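Long-range contact in LacI family sugar-binding transcriptional regulator (Enterococcus faecalis V583, PDB 4RK0), which binds ribose and probably acts as a sugar-responsive, DNA-binding transcriptional repressor of the LacI family: residues T160-T165 / F183-E188. Sequence-based numbering, arbitrary orientation.
Sequences TELSKT and FAINDE. With RIB (alpha-D-ribofuranose), chain E.
Lys164 NZ is gripped by Glu188 and two waters. Lys164 NZ forms a rather long salt bridge to Glu188 OE2, 3.5 Å. One water links NZ to the same OE2. The other accepts from both NZ and the backbone N of Lys164 and donates weakly to Glu188 OE1. The lysine chain bends at chi3 (-78°) and chi4 (-48°), and this brings the ammonium alongside the Glu188 carboxylate. Nearer the backbone, Lys164 CA lies 3.3 Å from Glu188 O in a CA-H...O contact, and Lys164 CG packs on the same oxygen. Tyr221 of the second subunit packs against Lys164.

A third water ties the pair to the sugar site. It donates to Leu162 O and Glu188 OE1, both at 2.8 Å, and accepts from Asn186 ND2. The other N-H of Asn186 ND2 reaches O5 of the ribose at 2.9 Å, nearly straight at 166°. Asn186 OD1 caps the next helix at the N of Ile189, so both ends of the amide are held and its flip is fixed. Leu162 CD1 lies over one face of this amide, 3.6 Å from Asn186 CG, and also meets Ile185 CG2.

Ser163 and Asn186 are the N-caps of helices 164-175 and 187-199. The contact joins these two helix starts, which follow the C-terminal ends of strands 154-159 and 181-184 of the four-stranded parallel sheet. Ile140 of helix 138-150 packs against Leu162 and Ile185.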
# COMPACT_ATOMS: atom_id res chain seq x y z
N THR A 160 -12.13 8.76 15.85
CA THR A 160 -12.22 9.02 14.45
C THR A 160 -11.86 7.74 13.73
O THR A 160 -11.27 6.85 14.33
CB THR A 160 -11.30 10.20 14.04
OG1 THR A 160 -11.80 10.81 12.84
CG2 THR A 160 -9.80 9.71 13.84
N GLU A 161 -12.25 7.64 12.47
CA GLU A 161 -11.93 6.48 11.65
C GLU A 161 -10.41 6.23 11.58
O GLU A 161 -9.59 7.17 11.48
CB GLU A 161 -12.52 6.66 10.26
CG GLU A 161 -12.13 5.60 9.26
CD GLU A 161 -12.81 5.78 7.92
OE1 GLU A 161 -13.94 5.28 7.77
OE2 GLU A 161 -12.22 6.41 7.01
N LEU A 162 -10.05 4.96 11.61
CA LEU A 162 -8.65 4.52 11.52
C LEU A 162 -8.17 4.59 10.08
O LEU A 162 -8.16 3.59 9.34
CB LEU A 162 -8.56 3.07 12.03
CG LEU A 162 -7.17 2.43 12.13
CD1 LEU A 162 -6.35 3.18 13.14
CD2 LEU A 162 -7.38 0.98 12.58
N SER A 163 -7.82 5.80 9.65
CA SER A 163 -7.54 6.07 8.25
C SER A 163 -7.01 7.51 8.09
O SER A 163 -7.10 8.32 9.02
CB SER A 163 -8.78 5.88 7.38
OG SER A 163 -9.69 6.93 7.59
N LYS A 164 -6.47 7.80 6.92
CA LYS A 164 -6.01 9.16 6.64
C LYS A 164 -7.19 10.12 6.70
O LYS A 164 -7.09 11.17 7.28
CB LYS A 164 -5.30 9.23 5.29
CG LYS A 164 -4.01 8.45 5.19
CD LYS A 164 -3.20 8.81 3.93
CE LYS A 164 -3.72 8.16 2.66
NZ LYS A 164 -3.99 6.71 2.78
N THR A 165 -8.33 9.77 6.11
CA THR A 165 -9.51 10.65 6.16
C THR A 165 -9.96 10.86 7.59
O THR A 165 -10.41 11.95 7.98
CB THR A 165 -10.67 10.02 5.32
OG1 THR A 165 -10.28 9.96 3.95
CG2 THR A 165 -11.96 10.83 5.45
N PHE A 183 -0.97 12.20 20.07
CA PHE A 183 -0.60 10.79 19.77
C PHE A 183 -1.59 10.23 18.78
O PHE A 183 -2.74 9.99 19.13
CB PHE A 183 -0.53 9.94 21.09
CG PHE A 183 -0.19 8.49 20.90
CD1 PHE A 183 0.61 8.03 19.86
CD2 PHE A 183 -0.67 7.55 21.84
CE1 PHE A 183 0.90 6.68 19.74
CE2 PHE A 183 -0.38 6.22 21.72
CZ PHE A 183 0.42 5.76 20.67
N ALA A 184 -1.16 10.02 17.53
CA ALA A 184 -1.98 9.42 16.52
C ALA A 184 -1.79 7.92 16.60
O ALA A 184 -0.66 7.45 16.54
CB ALA A 184 -1.60 9.92 15.14
N ILE A 185 -2.89 7.18 16.72
CA ILE A 185 -2.77 5.76 17.06
C ILE A 185 -2.28 4.92 15.90
O ILE A 185 -1.90 3.77 16.08
CB ILE A 185 -4.07 5.22 17.69
CG1 ILE A 185 -3.77 4.36 18.90
CG2 ILE A 185 -4.88 4.47 16.68
CD1 ILE A 185 -3.40 5.15 20.10
N ASN A 186 -2.27 5.49 14.69
CA ASN A 186 -1.45 4.92 13.62
C ASN A 186 -0.93 6.03 12.70
O ASN A 186 -1.38 7.18 12.79
CB ASN A 186 -2.11 3.78 12.87
CG ASN A 186 -3.13 4.21 11.84
OD1 ASN A 186 -3.66 5.32 11.88
ND2 ASN A 186 -3.42 3.31 10.91
N ASP A 187 0.03 5.66 11.85
CA ASP A 187 0.68 6.65 10.96
C ASP A 187 -0.33 7.22 9.95
O ASP A 187 -0.28 8.40 9.63
CB ASP A 187 1.90 6.07 10.26
CG ASP A 187 3.10 5.83 11.21
OD1 ASP A 187 3.18 6.45 12.27
OD2 ASP A 187 3.96 5.01 10.86
N GLU A 188 -1.25 6.41 9.47
CA GLU A 188 -2.28 6.92 8.55
C GLU A 188 -3.12 8.04 9.18
O GLU A 188 -3.35 9.08 8.56
CB GLU A 188 -3.18 5.78 8.06
CG GLU A 188 -2.48 4.80 7.14
CD GLU A 188 -3.39 4.21 6.07
OE1 GLU A 188 -4.53 3.83 6.38
OE2 GLU A 188 -2.96 4.11 4.90
O5 RIB E . -1.67 0.95 10.95
C5 RIB E . -2.65 -0.07 10.87
C4 RIB E . -2.93 -0.45 12.26
O4 RIB E . -4.02 -1.39 12.41
C3 RIB E . -1.55 -0.98 12.58
O3 RIB E . -1.11 -0.10 13.62
C2 RIB E . -1.87 -2.44 12.90
O2 RIB E . -1.26 -2.86 14.10
C1 RIB E . -3.40 -2.61 12.83
O1 RIB E . -3.93 -3.22 14.00
O HOH W 1 -5.53 2.72 8.75
O HOH W 2 -6.05 5.78 4.74
O HOH W 3 -1.62 5.44 3.31